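Local coordinates for protein shikimate dehydrogenase (NADP(+)) (Peptoclostridium difficile, PDB 5DZS) that probably catalyses the reversible NADPH-linked reduction of 3-dehydroshikimate to shikimate, a step of the pathway to chorismate and the aromatic amino acids, at residues 217-222 with 227-232; 135-138 with 144-147; 101-106 with 240-245. All coordinates share one frame; numbering follows the deposited sequence. Where two conformers were deposited one is given.

Contact 1 of 3, residues 217-222 with 227-232; sequences EFLRIG and KKTCDG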
loop_
_atom_site.group_PDB
_atom_site.type_symbol
_atom_site.label_atom_id
_atom_site.label_comp_id
_atom_site.label_asym_id
_atom_site.label_seq_id
_atom_site.Cartn_x
_atom_site.Cartn_y
_atom_site.Cartn_z
ATOM N N GLU B 217 19.527 19.369 22.849
ATOM C CA GLU B 217 19.450 20.353 23.915
ATOM C C GLU B 217 17.983 20.610 24.265
ATOM O O GLU B 217 17.635 20.799 25.426
ATOM C CB GLU B 217 20.139 21.652 23.487
ATOM C CG GLU B 217 20.176 22.740 24.550
ATOM C CD GLU B 217 21.015 22.381 25.769
ATOM O OE1 GLU B 217 21.653 21.313 25.770
ATOM O OE2 GLU B 217 21.050 23.179 26.729
ATOM N N PHE B 218 17.136 20.610 23.241
ATOM C CA PHE B 218 15.691 20.806 23.401
ATOM C C PHE B 218 15.140 19.828 24.440
ATOM O O PHE B 218 14.523 20.241 25.423
ATOM C CB PHE B 218 15.034 20.636 22.023
ATOM C CG PHE B 218 13.528 20.737 22.007
ATOM C CD1 PHE B 218 12.886 21.927 22.264
ATOM C CD2 PHE B 218 12.761 19.649 21.591
ATOM C CE1 PHE B 218 11.503 22.021 22.208
ATOM C CE2 PHE B 218 11.378 19.738 21.517
ATOM C CZ PHE B 218 10.746 20.923 21.831
ATOM N N LEU B 219 15.385 18.533 24.236
ATOM C CA LEU B 219 14.904 17.515 25.184
ATOM C C LEU B 219 15.716 17.492 26.469
ATOM O O LEU B 219 15.196 17.150 27.530
ATOM C CB LEU B 219 14.901 16.121 24.547
ATOM C CG LEU B 219 13.993 15.969 23.330
ATOM C CD1 LEU B 219 13.957 14.512 22.882
ATOM C CD2 LEU B 219 12.594 16.483 23.641
ATOM N N ARG B 220 16.990 17.850 26.367
ATOM C CA ARG B 220 17.849 17.892 27.532
ATOM C C ARG B 220 17.340 18.995 28.467
ATOM O O ARG B 220 17.300 18.804 29.679
ATOM C CB ARG B 220 19.311 18.050 27.102
ATOM C CG ARG B 220 20.335 18.170 28.223
ATOM C CD ARG B 220 21.661 17.507 27.836
ATOM N NE ARG B 220 22.008 17.659 26.414
ATOM C CZ ARG B 220 23.015 18.390 25.932
ATOM N NH1 ARG B 220 23.218 18.442 24.618
ATOM N NH2 ARG B 220 23.819 19.078 26.743
ATOM N N ILE B 221 16.892 20.118 27.900
ATOM C CA ILE B 221 16.314 21.206 28.712
ATOM C C ILE B 221 14.966 20.768 29.300
ATOM O O ILE B 221 14.643 21.102 30.438
ATOM C CB ILE B 221 16.117 22.513 27.900
ATOM C CG1 ILE B 221 17.473 23.118 27.515
ATOM C CG2 ILE B 221 15.334 23.550 28.715
ATOM C CD1 ILE B 221 17.375 24.264 26.526
ATOM N N GLY B 222 14.184 20.030 28.514
ATOM C CA GLY B 222 12.875 19.554 28.961
ATOM C C GLY B 222 12.968 18.569 30.111
ATOM O O GLY B 222 12.212 18.657 31.078
ATOM N N LYS B 227 9.732 17.577 32.545
ATOM C CA LYS B 227 8.678 17.556 31.535
ATOM C C LYS B 227 8.701 16.218 30.832
ATOM O O LYS B 227 9.697 15.499 30.899
ATOM C CB LYS B 227 8.866 18.689 30.514
ATOM C CG LYS B 227 8.839 20.092 31.113
ATOM C CD LYS B 227 7.503 20.405 31.779
ATOM C CE LYS B 227 7.505 21.744 32.511
ATOM N NZ LYS B 227 7.693 22.916 31.615
ATOM N N LYS B 228 7.591 15.869 30.188
ATOM C CA LYS B 228 7.508 14.632 29.413
ATOM C C LYS B 228 8.218 14.887 28.085
ATOM O O LYS B 228 7.951 15.886 27.427
ATOM C CB LYS B 228 6.048 14.218 29.202
ATOM C CG LYS B 228 5.858 12.917 28.438
ATOM C CD LYS B 228 4.399 12.484 28.448
ATOM C CE LYS B 228 4.129 11.324 27.497
ATOM N NZ LYS B 228 5.003 10.142 27.733
ATOM N N THR B 229 9.152 14.012 27.722
ATOM C CA THR B 229 9.903 14.148 26.467
ATOM C C THR B 229 9.833 12.897 25.607
ATOM O O THR B 229 9.666 11.793 26.108
ATOM C CB THR B 229 11.394 14.424 26.720
ATOM O OG1 THR B 229 11.966 13.347 27.480
ATOM C CG2 THR B 229 11.583 15.735 27.442
ATOM N N CYS B 230 9.992 13.087 24.298
ATOM C CA CYS B 230 9.962 11.992 23.347
ATOM C C CYS B 230 10.856 12.378 22.177
ATOM O O CYS B 230 10.683 13.473 21.626
ATOM C CB CYS B 230 8.526 11.784 22.879
ATOM S SG CYS B 230 8.295 10.425 21.727
ATOM N N ASP B 231 11.812 11.512 21.813
ATOM C CA ASP B 231 12.700 11.786 20.668
ATOM C C ASP B 231 12.151 11.160 19.394
ATOM O O ASP B 231 11.073 10.565 19.397
ATOM C CB ASP B 231 14.183 11.432 20.931
ATOM C CG ASP B 231 14.467 9.931 21.002
ATOM O OD1 ASP B 231 13.743 9.117 20.397
ATOM O OD2 ASP B 231 15.478 9.577 21.647
ATOM N N GLY B 232 12.870 11.333 18.297
ATOM C CA GLY B 232 12.332 10.897 17.018
ATOM C C GLY B 232 12.617 9.486 16.593
ATOM O O GLY B 232 12.143 9.080 15.538
#
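Leu219 of helix 217-224 packs on Thr229 of strand 228-230 in the last beta-alpha-beta unit of the parallel sheet, where the chain leaves strand 205-208, passes through the helix and returns as the edge strand. The two short axes run nearly antiparallel, at 157°, with a closest approach of 8.4 Å. Leu219 divides its two methyls between neighbouring parts of the strand. Leu219 CD2 lies against Thr229 CB at 3.9 Å, while Leu219 CD1 reaches further along, 3.7 Å from both Cys230 O and Asp231 CB. Leucine suits this place because its fork supplies two methyls, one for Thr229 and one for the backbone of Cys230 and the CB of Asp231.

Thr229 turns its methyl to the helix: Thr229 CG2 is 3.9 Å from Leu219 O. A chi1 of 59° swings OG1 toward the side chain of Asn223, with which it hydrogen-bonds, and leaves CG2 to do the packing. Gly222, having no side chain, lets Thr229 CG2 come up to its backbone, 4.1 Å from Gly222 C. The turn is closed by the hydrogen bond from Lys227 N to Gly222 O, 3.1 Å long, with the donor tilted 31° from the carbonyl plane. Lys227 CB, and less closely CG, lie beside the same oxygen, after which the chain bends away and NZ binds the carbonyls of Gln201 and Phe203.

At the far end, Asp231 OD1 accepts from Leu233 N, capping the start of helix 233-248, beside Gly232 of the predicted NADP(+) site. Strand 228-230 bonds to strand 205-208 through its backbone, Leu219 also touches Leu206 and Asp208 there, and Phe218 reaches deeper, to strand 177-180 and helix 197-200.

Contact 2 of 3, residues 135-138 with 144-147; sequences TYFI and KLYV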
loop_
_atom_site.group_PDB
_atom_site.type_symbol
_atom_site.label_atom_id
_atom_site.label_comp_id
_atom_site.label_asym_id
_atom_site.label_seq_id
_atom_site.Cartn_x
_atom_site.Cartn_y
_atom_site.Cartn_z
ATOM N N THR B 135 -1.455 18.314 10.025
ATOM C CA THR B 135 -2.513 17.431 9.525
ATOM C C THR B 135 -2.928 16.422 10.607
ATOM O O THR B 135 -4.125 16.229 10.870
ATOM C CB THR B 135 -2.054 16.707 8.236
ATOM O OG1 THR B 135 -1.614 17.672 7.266
ATOM C CG2 THR B 135 -3.179 15.879 7.630
ATOM N N TYR B 136 -1.938 15.798 11.239
ATOM C CA TYR B 136 -2.200 14.830 12.300
ATOM C C TYR B 136 -2.915 15.460 13.491
ATOM O O TYR B 136 -3.935 14.934 13.955
ATOM C CB TYR B 136 -0.897 14.165 12.760
ATOM C CG TYR B 136 -1.083 13.324 13.991
ATOM C CD1 TYR B 136 -1.650 12.067 13.911
ATOM C CD2 TYR B 136 -0.714 13.800 15.238
ATOM C CE1 TYR B 136 -1.834 11.298 15.045
ATOM C CE2 TYR B 136 -0.899 13.047 16.383
ATOM C CZ TYR B 136 -1.456 11.797 16.283
ATOM O OH TYR B 136 -1.639 11.050 17.439
ATOM N N PHE B 137 -2.379 16.570 14.002
ATOM C CA PHE B 137 -2.997 17.241 15.154
ATOM C C PHE B 137 -4.469 17.637 14.901
ATOM O O PHE B 137 -5.324 17.435 15.765
ATOM C CB PHE B 137 -2.207 18.495 15.582
ATOM C CG PHE B 137 -0.931 18.223 16.354
ATOM C CD1 PHE B 137 -0.904 17.356 17.436
ATOM C CD2 PHE B 137 0.218 18.950 16.076
ATOM C CE1 PHE B 137 0.267 17.160 18.164
ATOM C CE2 PHE B 137 1.387 18.764 16.801
ATOM C CZ PHE B 137 1.417 17.870 17.841
ATOM N N ILE B 138 -4.751 18.212 13.733
ATOM C CA ILE B 138 -6.114 18.643 13.380
ATOM C C ILE B 138 -7.077 17.463 13.286
ATOM O O ILE B 138 -8.214 17.542 13.754
ATOM C CB ILE B 138 -6.155 19.397 12.031
ATOM C CG1 ILE B 138 -5.309 20.680 12.081
ATOM C CG2 ILE B 138 -7.593 19.732 11.648
ATOM C CD1 ILE B 138 -5.866 21.783 12.954
ATOM N N LYS B 144 -6.436 23.822 20.016
ATOM C CA LYS B 144 -5.760 25.021 19.538
ATOM C C LYS B 144 -4.416 24.607 18.947
ATOM O O LYS B 144 -3.665 23.909 19.609
ATOM C CB LYS B 144 -5.520 25.946 20.734
ATOM C CG LYS B 144 -5.024 27.351 20.422
ATOM C CD LYS B 144 -6.132 28.245 19.891
ATOM C CE LYS B 144 -5.692 29.700 19.895
ATOM N NZ LYS B 144 -6.724 30.616 19.347
ATOM N N LEU B 145 -4.123 25.038 17.719
ATOM C CA LEU B 145 -2.843 24.712 17.059
ATOM C C LEU B 145 -2.128 25.946 16.502
ATOM O O LEU B 145 -2.699 26.708 15.709
ATOM C CB LEU B 145 -3.058 23.714 15.917
ATOM C CG LEU B 145 -1.781 23.271 15.192
ATOM C CD1 LEU B 145 -0.831 22.545 16.140
ATOM C CD2 LEU B 145 -2.106 22.394 13.997
ATOM N N TYR B 146 -0.880 26.136 16.928
ATOM C CA TYR B 146 -0.037 27.214 16.432
ATOM C C TYR B 146 1.138 26.599 15.671
ATOM O O TYR B 146 1.597 25.509 16.004
ATOM C CB TYR B 146 0.560 28.037 17.572
ATOM C CG TYR B 146 -0.403 28.664 18.567
ATOM C CD1 TYR B 146 -0.834 27.954 19.683
ATOM C CD2 TYR B 146 -0.809 29.987 18.436
ATOM C CE1 TYR B 146 -1.687 28.522 20.617
ATOM C CE2 TYR B 146 -1.658 30.569 19.370
ATOM C CZ TYR B 146 -2.093 29.831 20.453
ATOM O OH TYR B 146 -2.935 30.411 21.380
ATOM N N VAL B 147 1.615 27.305 14.654
ATOM C CA VAL B 147 2.814 26.909 13.920
ATOM C C VAL B 147 3.719 28.132 13.972
ATOM O O VAL B 147 3.315 29.214 13.542
ATOM C CB VAL B 147 2.523 26.516 12.464
ATOM C CG1 VAL B 147 3.817 26.182 11.738
ATOM C CG2 VAL B 147 1.570 25.334 12.421
#
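The ring of Phe137 is met obliquely by a methyl of Leu145: Leu145 CD1 stands 3.7 Å from Phe137 CD2. The two side chains cross at about a right angle, so the leucine touches one corner of the ring through a single methyl. Elsewhere the ring touches Ile123 and Val116, which packs it between its own helix, strand 120-124 and the loop at Val116.

The other branch of Leu145 serves the next residue of the helix. Leu145 CD2 is 3.9 Å from Ile138 CD1 and nearly as close to CG1 of the same isoleucine. Leu145 extends away from its own backbone N (chi1 -178°), which carries the fork outward from the strand and spreads its methyls over two consecutive helical side chains. Ile138 bends at chi2 (-70°), and this brings its terminal methyl round to the leucine. Its side chain also touches Asn159 and Lys161, in the loop before strand 163-166.

All three side chains are hydrocarbon; the contact between the two segments is apolar, so dispersion and the exclusion of water favour it. It is the helix-on-sheet packing of a right-handed beta-alpha-beta crossover, here strand 120-124, helix 128-139 and strand 144-149, within the Rossmann-like nucleotide-binding domain of shikimate dehydrogenases.

Contact 3 of 3, residues 101-106 with 240-245; sequences DYFGLD and AIKSQE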
loop_
_atom_site.group_PDB
_atom_site.type_symbol
_atom_site.label_atom_id
_atom_site.label_comp_id
_atom_site.label_asym_id
_atom_site.label_seq_id
_atom_site.Cartn_x
_atom_site.Cartn_y
_atom_site.Cartn_z
ATOM N N ASP B 101 5.032 10.530 6.860
ATOM C CA ASP B 101 5.138 11.413 8.064
ATOM C C ASP B 101 3.916 11.392 8.999
ATOM O O ASP B 101 4.078 11.387 10.241
ATOM C CB ASP B 101 5.479 12.884 7.699
ATOM C CG ASP B 101 6.969 13.114 7.462
ATOM O OD1 ASP B 101 7.784 12.271 7.870
ATOM O OD2 ASP B 101 7.330 14.174 6.885
ATOM N N TYR B 102 2.706 11.445 8.449
ATOM C CA TYR B 102 1.491 11.376 9.274
ATOM C C TYR B 102 1.460 10.018 9.992
ATOM O O TYR B 102 1.208 9.957 11.192
ATOM C CB TYR B 102 0.243 11.584 8.393
ATOM C CG TYR B 102 -1.111 11.637 9.064
ATOM C CD1 TYR B 102 -1.747 10.468 9.505
ATOM C CD2 TYR B 102 -1.804 12.826 9.160
ATOM C CE1 TYR B 102 -3.000 10.508 10.074
ATOM C CE2 TYR B 102 -3.072 12.869 9.719
ATOM C CZ TYR B 102 -3.659 11.700 10.176
ATOM O OH TYR B 102 -4.916 11.748 10.730
ATOM N N PHE B 103 1.721 8.940 9.255
ATOM C CA PHE B 103 1.735 7.588 9.836
ATOM C C PHE B 103 2.725 7.426 10.991
ATOM O O PHE B 103 2.360 6.901 12.063
ATOM C CB PHE B 103 2.018 6.527 8.765
ATOM C CG PHE B 103 2.390 5.204 9.346
ATOM C CD1 PHE B 103 1.410 4.273 9.675
ATOM C CD2 PHE B 103 3.705 4.916 9.644
ATOM C CE1 PHE B 103 1.757 3.062 10.258
ATOM C CE2 PHE B 103 4.053 3.715 10.231
ATOM C CZ PHE B 103 3.074 2.788 10.540
ATOM N N GLY B 104 3.957 7.908 10.796
ATOM C CA GLY B 104 4.998 7.803 11.810
ATOM C C GLY B 104 4.656 8.596 13.059
ATOM O O GLY B 104 4.961 8.146 14.176
ATOM N N LEU B 105 4.057 9.779 12.886
ATOM C CA LEU B 105 3.649 10.601 14.028
ATOM C C LEU B 105 2.568 9.859 14.828
ATOM O O LEU B 105 2.656 9.751 16.054
ATOM C CB LEU B 105 3.109 11.962 13.576
ATOM C CG LEU B 105 4.114 12.964 12.998
ATOM C CD1 LEU B 105 3.414 13.994 12.121
ATOM C CD2 LEU B 105 4.897 13.631 14.118
ATOM N N ASP B 106 1.573 9.329 14.115
ATOM C CA ASP B 106 0.484 8.604 14.759
ATOM C C ASP B 106 1.063 7.476 15.606
ATOM O O ASP B 106 0.699 7.290 16.759
ATOM C CB ASP B 106 -0.479 8.039 13.728
ATOM C CG ASP B 106 -1.586 7.227 14.354
ATOM O OD1 ASP B 106 -2.394 7.802 15.098
ATOM O OD2 ASP B 106 -1.658 6.016 14.090
ATOM N N ALA B 240 10.647 3.774 8.354
ATOM C CA ALA B 240 11.474 2.902 7.532
ATOM C C ALA B 240 10.678 1.644 7.155
ATOM O O ALA B 240 10.692 1.177 6.006
ATOM C CB ALA B 240 12.774 2.523 8.221
ATOM N N ILE B 241 9.965 1.086 8.141
ATOM C CA ILE B 241 9.172 -0.125 7.918
ATOM C C ILE B 241 8.009 0.153 6.957
ATOM O O ILE B 241 7.769 -0.641 6.026
ATOM C CB ILE B 241 8.719 -0.721 9.269
ATOM C CG1 ILE B 241 9.947 -1.269 10.009
ATOM C CG2 ILE B 241 7.672 -1.819 9.080
ATOM C CD1 ILE B 241 9.691 -1.613 11.466
ATOM N N LYS B 242 7.319 1.269 7.132
ATOM C CA LYS B 242 6.248 1.620 6.214
ATOM C C LYS B 242 6.790 1.805 4.793
ATOM O O LYS B 242 6.165 1.386 3.819
ATOM C CB LYS B 242 5.520 2.879 6.702
ATOM C CG LYS B 242 4.336 3.290 5.850
ATOM C CD LYS B 242 3.222 2.255 5.830
ATOM C CE LYS B 242 2.582 1.993 7.190
ATOM N NZ LYS B 242 1.501 0.947 7.197
ATOM N N SER B 243 7.955 2.450 4.671
ATOM C CA SER B 243 8.559 2.603 3.355
ATOM C C SER B 243 8.819 1.222 2.729
ATOM O O SER B 243 8.561 1.016 1.533
ATOM C CB SER B 243 9.880 3.365 3.406
ATOM O OG SER B 243 9.709 4.722 3.783
ATOM N N GLN B 244 9.365 0.311 3.529
ATOM C CA GLN B 244 9.634 -1.034 3.062
ATOM C C GLN B 244 8.357 -1.763 2.616
ATOM O O GLN B 244 8.364 -2.501 1.619
ATOM C CB GLN B 244 10.383 -1.802 4.134
ATOM C CG GLN B 244 11.811 -1.323 4.303
ATOM C CD GLN B 244 12.660 -1.605 3.080
ATOM O OE1 GLN B 244 12.306 -2.418 2.241
ATOM N NE2 GLN B 244 13.800 -0.923 2.977
ATOM N N GLU B 245 7.260 -1.532 3.333
ATOM C CA GLU B 245 5.986 -2.151 2.977
ATOM C C GLU B 245 5.558 -1.652 1.585
ATOM O O GLU B 245 5.100 -2.403 0.747
ATOM C CB GLU B 245 4.886 -1.822 3.992
ATOM C CG GLU B 245 5.052 -2.535 5.327
ATOM C CD GLU B 245 3.898 -2.277 6.264
ATOM O OE1 GLU B 245 3.551 -3.197 7.042
ATOM O OE2 GLU B 245 3.294 -1.200 6.228
#
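Phe103 offers one face of its ring to Lys242, whose side chain comes across it obliquely from the neighbouring helix. The lysine CE sits over the middle of the Phe103 ring, 3.3 Å above the plane and 14° off the normal from the centroid, a close CH-pi contact. The nearest ring atom is Phe103 CE1, 3.4 Å from Lys242 CE. Nearer its root, Lys242 CB stands over the same face but out past the CD2-CE2 edge, 3.9 Å from Phe103 CE2.

The shape of the lysine explains this overlap. CG is directed away from the backbone N (chi1 -177°), and bends at chi2 and chi3 then arch the chain, so that CD stands clear and CE comes down over the ring centre. NZ ends up beyond the centre, 4.3 Å from the centroid of the Phe103 ring, in an off-centre cation-pi interaction.

The charge on Lys242 has stronger partners. Along the same helix, Glu245 OE2 accepts from Lys242 NZ at 3.0 Å, nearly along the C-O axis of the carboxylate. Asp249 of the second subunit makes another salt bridge with NZ, which places this end of the contact at the dimer interface. Glu245 OE1 receives Ile252 N, so the glutamate is itself held in position.

Helices 101-111 and 233-248 border the predicted shikimate site: Asp101, predicted to bind shikimate, is bonded to Gln239 and Lys65. Lysine and phenylalanine complement each other here, because the arched chain can set a methylene on the aromatic face while the amine still reaches acids beyond it. Two carboxylates near NZ would be expected to stabilise its protonated form. The contact thus pairs an aromatic packing surface with a salt bridge to Asp249 of the second subunit.

In the fold
Contacts 1 and 2 both belong to the six-stranded parallel sheet, their centres 20 Å apart: contact 1 is at the edge strand 228-230, contact 2 at strand 144-149 on the other side of the middle. Contact 3 is about 7 Å from contact 1 at the nearest atoms; strand 228-230 leads through the Asp231-Gly232 turn into helix 233-248. Contacts 2 and 3 touch, Tyr136 CA lying 3.4 Å from Tyr102 CE2. Contacts 1 and 3 hold predicted site residues: Gly232 for NADP(+), and Asp101, with a salt bridge to Lys65 and a hydrogen bond from Gln239. Contact 2 lies further back, the Phe137 side chain about 8 Å from that of Leu209 and about 12 Å from that of Asp101.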